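Local atomic coordinates of putative endo-1,4-beta-xylanase (Bacteroides thetaiotaomicron VPI-5482, PDB entry 5MSX), a protein that probably hydrolyses O-glycosidic bonds as a family 43 glycoside hydrolase, an arabinofuranosidase acting in the breakdown of plant pectin, and binds calcium. Residues S331-P336 with F353-A358; P377-D382 with P451-W456. All blocks are in the same frame, centred on the assembly; numbering follows the deposited sequence.

How the interactions relate
Interactions 1 and 2 lie at the F5/8 type C beta-sandwich, their centres about 9 Å apart, and meet at one calcium ion. Segment 353-358 gives the ion F357 O, at 2.3 Å; segment 451-456 gives W454 O and E455 OE2; D360, A362 and S365 complete the site. A second junction lies at the far ends, where S331 N and W378 O, 2.8 Å apart, probably form a hydrogen bond. Between these points P355 and A358 of interaction 1 touch I379 of interaction 2. The predicted catalytic residues D36, D154 and E200 fall in the family 43 region, so neither contact includes them.

Interaction 1 (S331-P336 with F353-A358); sequences SSIEVP and FVPSFA. With CA (calcium ion), chain T.
I333 and F353 meet through a methyl group: CG2 of I333 sits 3.5 Å from F353 O. With chi1 at -58°, I333 holds CG1 anti to its carbonyl carbon, beside the N, which sets CD1 against P355, 3.6 Å from CD, the two side chains crossing nearly at right angles. The F353 ring lies alongside E334, both pointing the same way, and E334 CB is 3.9 Å from CD2. V335 O approaches that ring in its plane, at the edge, 3.4 Å from CD2. No direct hydrogen bond joins the segments; instead a water donates to E334 O at 2.7 Å and accepts from F353 N. Segment 331-336 follows strand 325-330, which pairs with strand 378-383 of the F5/8 type C beta-sandwich; in 353-358, V354 O and P355 O accept the N-H of F357 and A358, and the chain brings F357 O to the calcium ion, 2.3 Å away. V354 CG2 sits over the centre of the F357 ring on one face. Further out, the E334 chain bends at chi2 (52°), and its OE2 takes the N-H of V335 on the anti lone pair while OE1 is bonded by A371 N. M368 pairs through its backbone with both E334 and F353.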
ATOM      1  N   SER C 331     -14.672  46.550  27.655  1.00 31.75           N
ATOM      2  CA  SER C 331     -15.995  47.149  27.536  1.00 33.98           C
ATOM      3  C   SER C 331     -17.042  46.525  28.445  1.00 36.71           C
ATOM      4  O   SER C 331     -17.968  47.199  28.866  1.00 34.81           O
ATOM      5  CB  SER C 331     -16.480  47.045  26.088  1.00 36.00           C
ATOM      6  OG  SER C 331     -16.643  45.703  25.663  1.00 36.59           O
ATOM      7  N   SER C 332     -16.918  45.221  28.695  1.00 35.93           N
ATOM      8  CA  SER C 332     -17.773  44.524  29.631  1.00 33.14           C
ATOM      9  C   SER C 332     -17.142  43.195  30.037  1.00 33.19           C
ATOM     10  O   SER C 332     -16.109  42.767  29.485  1.00 29.86           O
ATOM     11  CB  SER C 332     -19.150  44.270  29.024  1.00 34.13           C
ATOM     12  OG  SER C 332     -19.091  43.306  27.996  1.00 34.88           O
ATOM     13  N   ILE C 333     -17.774  42.571  31.027  1.00 32.21           N
ATOM     14  CA  ILE C 333     -17.363  41.288  31.578  1.00 31.46           C
ATOM     15  C   ILE C 333     -18.635  40.478  31.760  1.00 33.04           C
ATOM     16  O   ILE C 333     -19.596  40.971  32.383  1.00 30.58           O
ATOM     17  CB  ILE C 333     -16.642  41.455  32.928  1.00 31.05           C
ATOM     18  CG1 ILE C 333     -15.415  42.369  32.764  1.00 29.45           C
ATOM     19  CG2 ILE C 333     -16.250  40.097  33.502  1.00 29.42           C
ATOM     20  CD1 ILE C 333     -14.802  42.830  34.063  1.00 28.60           C
ATOM     21  N   GLU C 334     -18.662  39.257  31.200  1.00 30.41           N
ATOM     22  CA  GLU C 334     -19.776  38.367  31.419  1.00 30.63           C
ATOM     23  C   GLU C 334     -19.860  37.978  32.895  1.00 28.83           C
ATOM     24  O   GLU C 334     -18.847  37.809  33.574  1.00 25.58           O
ATOM     25  CB  GLU C 334     -19.690  37.104  30.531  1.00 33.53           C
ATOM     26  CG  GLU C 334     -20.953  36.234  30.530  1.00 36.15           C
ATOM     27  CD  GLU C 334     -22.236  37.031  30.217  1.00 41.47           C
ATOM     28  OE1 GLU C 334     -22.657  37.053  29.045  1.00 47.39           O
ATOM     29  OE2 GLU C 334     -22.830  37.661  31.137  1.00 44.59           O
ATOM     30  N   VAL C 335     -21.087  37.840  33.376  1.00 29.72           N
ATOM     31  CA  VAL C 335     -21.365  37.379  34.751  1.00 31.57           C
ATOM     32  C   VAL C 335     -20.836  35.928  34.977  1.00 28.12           C
ATOM     33  O   VAL C 335     -20.832  35.142  34.034  1.00 27.70           O
ATOM     34  CB  VAL C 335     -22.898  37.492  35.021  1.00 34.19           C
ATOM     35  CG1 VAL C 335     -23.701  36.475  34.199  1.00 35.06           C
ATOM     36  CG2 VAL C 335     -23.218  37.354  36.495  1.00 37.98           C
ATOM     37  N   PRO C 336     -20.399  35.579  36.210  1.00 27.00           N
ATOM     38  CA  PRO C 336     -19.867  34.230  36.443  1.00 26.04           C
ATOM     39  C   PRO C 336     -20.834  33.106  36.086  1.00 25.77           C
ATOM     40  O   PRO C 336     -22.068  33.263  36.206  1.00 26.04           O
ATOM     41  CB  PRO C 336     -19.578  34.203  37.946  1.00 26.66           C
ATOM     42  CG  PRO C 336     -19.407  35.634  38.330  1.00 27.11           C
ATOM     43  CD  PRO C 336     -20.314  36.405  37.440  1.00 27.75           C
ATOM     44  N   PHE C 353     -14.902  35.503  34.137  1.00 25.59           N
ATOM     45  CA  PHE C 353     -14.672  35.947  32.760  1.00 24.56           C
ATOM     46  C   PHE C 353     -13.916  37.259  32.690  1.00 23.84           C
ATOM     47  O   PHE C 353     -14.058  37.999  31.714  1.00 25.81           O
ATOM     48  CB  PHE C 353     -16.005  36.013  32.018  1.00 23.68           C
ATOM     49  CG  PHE C 353     -16.667  34.683  31.893  1.00 24.22           C
ATOM     50  CD1 PHE C 353     -16.080  33.670  31.118  1.00 23.71           C
ATOM     51  CD2 PHE C 353     -17.860  34.400  32.574  1.00 23.95           C
ATOM     52  CE1 PHE C 353     -16.676  32.418  31.004  1.00 22.57           C
ATOM     53  CE2 PHE C 353     -18.463  33.140  32.460  1.00 23.55           C
ATOM     54  CZ  PHE C 353     -17.862  32.144  31.675  1.00 23.83           C
ATOM     55  N   VAL C 354     -13.078  37.507  33.698  1.00 24.94           N
ATOM     56  CA  VAL C 354     -12.398  38.784  33.848  1.00 25.94           C
ATOM     57  C   VAL C 354     -11.309  39.024  32.784  1.00 28.61           C
ATOM     58  O   VAL C 354     -10.702  38.064  32.307  1.00 29.10           O
ATOM     59  CB  VAL C 354     -11.837  39.001  35.271  1.00 26.45           C
ATOM     60  CG1 VAL C 354     -12.978  38.992  36.304  1.00 26.86           C
ATOM     61  CG2 VAL C 354     -10.735  38.013  35.638  1.00 26.86           C
ATOM     62  N   PRO C 355     -11.061  40.301  32.410  1.00 29.83           N
ATOM     63  CA  PRO C 355     -10.054  40.663  31.387  1.00 28.17           C
ATOM     64  C   PRO C 355      -8.634  40.140  31.639  1.00 26.84           C
ATOM     65  O   PRO C 355      -7.948  39.770  30.696  1.00 26.94           O
ATOM     66  CB  PRO C 355     -10.057  42.201  31.430  1.00 31.56           C
ATOM     67  CG  PRO C 355     -11.398  42.565  31.979  1.00 32.33           C
ATOM     68  CD  PRO C 355     -11.661  41.507  33.010  1.00 31.49           C
ATOM     69  N   SER C 356      -8.182  40.122  32.889  1.00 26.33           N
ATOM     70  CA  SER C 356      -6.863  39.568  33.214  1.00 28.75           C
ATOM     71  C   SER C 356      -6.696  38.093  32.788  1.00 27.89           C
ATOM     72  O   SER C 356      -5.563  37.628  32.600  1.00 31.94           O
ATOM     73  CB  SER C 356      -6.560  39.730  34.700  1.00 29.05           C
ATOM     74  OG  SER C 356      -7.540  39.031  35.454  1.00 35.14           O
ATOM     75  N   PHE C 357      -7.809  37.370  32.638  1.00 26.36           N
ATOM     76  CA  PHE C 357      -7.775  36.013  32.051  1.00 26.33           C
ATOM     77  C   PHE C 357      -7.323  36.000  30.565  1.00 24.95           C
ATOM     78  O   PHE C 357      -6.818  34.990  30.100  1.00 21.06           O
ATOM     79  CB  PHE C 357      -9.113  35.263  32.236  1.00 24.25           C
ATOM     80  CG  PHE C 357      -9.415  34.811  33.673  1.00 23.88           C
ATOM     81  CD1 PHE C 357      -8.463  34.853  34.703  1.00 23.33           C
ATOM     82  CD2 PHE C 357     -10.675  34.268  33.968  1.00 24.08           C
ATOM     83  CE1 PHE C 357      -8.766  34.403  35.978  1.00 22.95           C
ATOM     84  CE2 PHE C 357     -10.979  33.809  35.245  1.00 23.54           C
ATOM     85  CZ  PHE C 357     -10.028  33.878  36.249  1.00 23.14           C
ATOM     86  N   ALA C 358      -7.499  37.101  29.827  1.00 24.90           N
ATOM     87  CA  ALA C 358      -6.937  37.203  28.454  1.00 24.15           C
ATOM     88  C   ALA C 358      -5.389  37.143  28.387  1.00 24.01           C
ATOM     89  O   ALA C 358      -4.829  36.785  27.338  1.00 24.42           O
ATOM     90  CB  ALA C 358      -7.445  38.454  27.773  1.00 24.54           C
TER
HETATM   91 CA    CA T 502      -6.231  32.758  29.785  1.00 34.83          CA
HETATM   92  O   HOH W   1     -17.029  36.967  35.322  1.00 23.45           O

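Interaction 2 (P377-D382 with P451-W456); sequences PWIVAD and PGIWEW. With CA (calcium ion), chain T.
The indole of W456 meets strand 378-382 with its six-membered ring, which A381 CB, the V380 carbonyl carbon and I379 CG2 all approach obliquely. A381 CB is 3.6 Å from both CZ3 and CH2, so the methyl sits against the far end of the ring. I379 CG2 is 4.1 Å from CZ3, and the two side chains overlap alongside while running opposite ways. With CG anti to the backbone N (chi1 -180°), W456 extends from its own strand across to this one; L442 and I444 of strand 438-448 and I394 of strand 386-396 also touch it, and its NE1 has a hydrogen-bond partner elsewhere. I379 CG2 also meets CD1 of I453, 3.9 Å away. At the other end two proline rings pack together, P377 CG lying 3.5 Å from P451 CB.

End to end, CA 377 to 381 and CA 451 to 456 point 13° apart, yet the segments are not paired with each other: I379 and A381 bond through their backbones to I444 and L442, and their side chains point into the hydrophobic interior of the beta-sandwich. Strand 452-458 turns a corner at W454, where W454 and E455 both face Y395 in a classic beta bulge. The bulge brings W454 O (2.4 Å) and E455 OE2 (2.6 Å) to the calcium ion. An alanine in place of W456 would probably leave A381 and I379 without their aromatic partner and open a gap between the strands.

Across the contact there is no hydrogen bond or salt bridge, so the two segments meet through apolar packing, while their backbone bonds go to neighbouring strands and the polar and charged ligands gather at the calcium ion.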
ATOM      1  N   PRO C 377     -17.593  45.043  21.102  1.00 45.54           N
ATOM      2  CA  PRO C 377     -16.939  44.786  22.383  1.00 41.13           C
ATOM      3  C   PRO C 377     -15.450  44.994  22.224  1.00 38.96           C
ATOM      4  O   PRO C 377     -14.915  44.754  21.140  1.00 40.18           O
ATOM      5  CB  PRO C 377     -17.257  43.310  22.669  1.00 41.82           C
ATOM      6  CG  PRO C 377     -17.765  42.736  21.396  1.00 42.69           C
ATOM      7  CD  PRO C 377     -18.361  43.877  20.631  1.00 44.24           C
ATOM      8  N   TRP C 378     -14.780  45.456  23.271  1.00 36.63           N
ATOM      9  CA  TRP C 378     -13.363  45.716  23.166  1.00 34.94           C
ATOM     10  C   TRP C 378     -12.630  45.450  24.462  1.00 33.11           C
ATOM     11  O   TRP C 378     -13.223  45.416  25.546  1.00 32.18           O
ATOM     12  CB  TRP C 378     -13.110  47.151  22.672  1.00 35.88           C
ATOM     13  CG  TRP C 378     -13.762  48.213  23.517  1.00 35.09           C
ATOM     14  CD1 TRP C 378     -14.919  48.880  23.240  1.00 34.97           C
ATOM     15  CD2 TRP C 378     -13.290  48.721  24.775  1.00 33.06           C
ATOM     16  NE1 TRP C 378     -15.195  49.768  24.243  1.00 36.42           N
ATOM     17  CE2 TRP C 378     -14.212  49.699  25.196  1.00 35.77           C
ATOM     18  CE3 TRP C 378     -12.174  48.447  25.582  1.00 33.23           C
ATOM     19  CZ2 TRP C 378     -14.065  50.402  26.406  1.00 36.46           C
ATOM     20  CZ3 TRP C 378     -12.025  49.135  26.780  1.00 35.90           C
ATOM     21  CH2 TRP C 378     -12.975  50.101  27.186  1.00 36.31           C
ATOM     22  N   ILE C 379     -11.321  45.256  24.320  1.00 31.02           N
ATOM     23  CA  ILE C 379     -10.406  45.049  25.441  1.00 31.16           C
ATOM     24  C   ILE C 379      -9.133  45.833  25.149  1.00 30.01           C
ATOM     25  O   ILE C 379      -8.755  45.972  23.991  1.00 31.93           O
ATOM     26  CB  ILE C 379     -10.131  43.523  25.654  1.00 30.97           C
ATOM     27  CG1 ILE C 379      -9.196  43.284  26.839  1.00 32.06           C
ATOM     28  CG2 ILE C 379      -9.600  42.855  24.385  1.00 29.98           C
ATOM     29  CD1 ILE C 379      -9.256  41.861  27.397  1.00 33.38           C
ATOM     30  N   VAL C 380      -8.476  46.308  26.199  1.00 31.77           N
ATOM     31  CA  VAL C 380      -7.288  47.140  26.092  1.00 31.84           C
ATOM     32  C   VAL C 380      -6.185  46.568  26.958  1.00 32.23           C
ATOM     33  O   VAL C 380      -6.392  46.355  28.141  1.00 32.33           O
ATOM     34  CB  VAL C 380      -7.577  48.576  26.620  1.00 32.76           C
ATOM     35  CG1 VAL C 380      -6.295  49.337  26.986  1.00 32.73           C
ATOM     36  CG2 VAL C 380      -8.400  49.375  25.621  1.00 32.90           C
ATOM     37  N   ALA C 381      -5.004  46.398  26.385  1.00 32.16           N
ATOM     38  CA  ALA C 381      -3.833  46.076  27.147  1.00 34.43           C
ATOM     39  C   ALA C 381      -3.010  47.352  27.354  1.00 37.72           C
ATOM     40  O   ALA C 381      -2.773  48.098  26.396  1.00 36.03           O
ATOM     41  CB  ALA C 381      -3.012  45.031  26.422  1.00 35.88           C
ATOM     42  N   ASP C 382      -2.592  47.571  28.606  1.00 38.00           N
ATOM     43  CA  ASP C 382      -1.749  48.679  29.015  1.00 41.50           C
ATOM     44  C   ASP C 382      -0.380  48.157  29.439  1.00 45.04           C
ATOM     45  O   ASP C 382      -0.196  47.674  30.570  1.00 44.24           O
ATOM     46  CB  ASP C 382      -2.398  49.451  30.185  1.00 43.43           C
ATOM     47  CG  ASP C 382      -1.586  50.698  30.628  1.00 43.52           C
ATOM     48  OD1 ASP C 382      -0.515  51.013  30.079  1.00 41.44           O
ATOM     49  OD2 ASP C 382      -2.040  51.380  31.543  1.00 41.55           O
ATOM     50  N   PRO C 451     -17.196  37.079  21.205  1.00 31.21           N
ATOM     51  CA  PRO C 451     -16.384  38.153  21.756  1.00 30.22           C
ATOM     52  C   PRO C 451     -15.633  37.760  23.051  1.00 30.69           C
ATOM     53  O   PRO C 451     -16.021  38.162  24.154  1.00 30.47           O
ATOM     54  CB  PRO C 451     -17.419  39.275  21.980  1.00 32.03           C
ATOM     55  CG  PRO C 451     -18.680  38.547  22.303  1.00 32.40           C
ATOM     56  CD  PRO C 451     -18.637  37.288  21.466  1.00 31.26           C
ATOM     57  N   GLY C 452     -14.556  36.980  22.902  1.00 28.25           N
ATOM     58  CA  GLY C 452     -13.772  36.519  24.027  1.00 26.51           C
ATOM     59  C   GLY C 452     -12.396  36.057  23.638  1.00 26.07           C
ATOM     60  O   GLY C 452     -12.164  35.736  22.480  1.00 26.04           O
ATOM     61  N   ILE C 453     -11.490  36.032  24.612  1.00 25.16           N
ATOM     62  CA  ILE C 453     -10.093  35.723  24.395  1.00 25.75           C
ATOM     63  C   ILE C 453      -9.565  34.779  25.501  1.00 25.86           C
ATOM     64  O   ILE C 453      -9.605  35.123  26.716  1.00 23.73           O
ATOM     65  CB  ILE C 453      -9.236  37.020  24.401  1.00 26.15           C
ATOM     66  CG1 ILE C 453      -9.714  38.014  23.325  1.00 26.83           C
ATOM     67  CG2 ILE C 453      -7.770  36.695  24.177  1.00 26.12           C
ATOM     68  CD1 ILE C 453      -8.842  39.257  23.213  1.00 27.71           C
ATOM     69  N   TRP C 454      -9.056  33.615  25.069  1.00 24.23           N
ATOM     70  CA  TRP C 454      -8.252  32.711  25.926  1.00 22.57           C
ATOM     71  C   TRP C 454      -6.871  33.279  26.271  1.00 23.64           C
ATOM     72  O   TRP C 454      -6.455  33.285  27.435  1.00 21.70           O
ATOM     73  CB  TRP C 454      -8.042  31.357  25.230  1.00 20.35           C
ATOM     74  CG  TRP C 454      -9.255  30.546  24.949  1.00 18.70           C
ATOM     75  CD1 TRP C 454      -9.843  30.360  23.748  1.00 17.60           C
ATOM     76  CD2 TRP C 454     -10.020  29.785  25.899  1.00 17.77           C
ATOM     77  NE1 TRP C 454     -10.928  29.524  23.868  1.00 18.35           N
ATOM     78  CE2 TRP C 454     -11.076  29.174  25.185  1.00 18.55           C
ATOM     79  CE3 TRP C 454      -9.931  29.586  27.289  1.00 17.22           C
ATOM     80  CZ2 TRP C 454     -12.038  28.361  25.809  1.00 17.94           C
ATOM     81  CZ3 TRP C 454     -10.874  28.804  27.907  1.00 17.09           C
ATOM     82  CH2 TRP C 454     -11.903  28.173  27.167  1.00 17.55           C
ATOM     83  N   GLU C 455      -6.138  33.720  25.250  1.00 26.26           N
ATOM     84  CA  GLU C 455      -4.764  34.222  25.423  1.00 28.39           C
ATOM     85  C   GLU C 455      -4.444  35.302  24.408  1.00 29.13           C
ATOM     86  O   GLU C 455      -4.810  35.184  23.240  1.00 29.79           O
ATOM     87  CB  GLU C 455      -3.699  33.103  25.318  1.00 32.25           C
ATOM     88  CG  GLU C 455      -3.467  32.304  26.604  1.00 36.37           C
ATOM     89  CD  GLU C 455      -3.151  33.206  27.800  1.00 41.29           C
ATOM     90  OE1 GLU C 455      -2.196  34.001  27.696  1.00 45.17           O
ATOM     91  OE2 GLU C 455      -3.874  33.161  28.828  1.00 41.56           O
ATOM     92  N   TRP C 456      -3.748  36.343  24.861  1.00 29.08           N
ATOM     93  CA  TRP C 456      -3.356  37.458  24.005  1.00 30.95           C
ATOM     94  C   TRP C 456      -1.913  37.724  24.336  1.00 30.15           C
ATOM     95  O   TRP C 456      -1.590  38.217  25.420  1.00 31.02           O
ATOM     96  CB  TRP C 456      -4.239  38.682  24.244  1.00 32.38           C
ATOM     97  CG  TRP C 456      -3.938  39.918  23.410  1.00 37.51           C
ATOM     98  CD1 TRP C 456      -3.187  39.992  22.267  1.00 40.55           C
ATOM     99  CD2 TRP C 456      -4.420  41.250  23.655  1.00 38.88           C
ATOM    100  NE1 TRP C 456      -3.146  41.293  21.806  1.00 41.47           N
ATOM    101  CE2 TRP C 456      -3.900  42.081  22.636  1.00 41.80           C
ATOM    102  CE3 TRP C 456      -5.228  41.824  24.646  1.00 39.12           C
ATOM    103  CZ2 TRP C 456      -4.178  43.456  22.569  1.00 42.03           C
ATOM    104  CZ3 TRP C 456      -5.504  43.187  24.580  1.00 42.12           C
ATOM    105  CH2 TRP C 456      -4.976  43.989  23.549  1.00 41.38           C
TER
HETATM  106 CA    CA T 502      -6.231  32.758  29.785  1.00 34.83          CA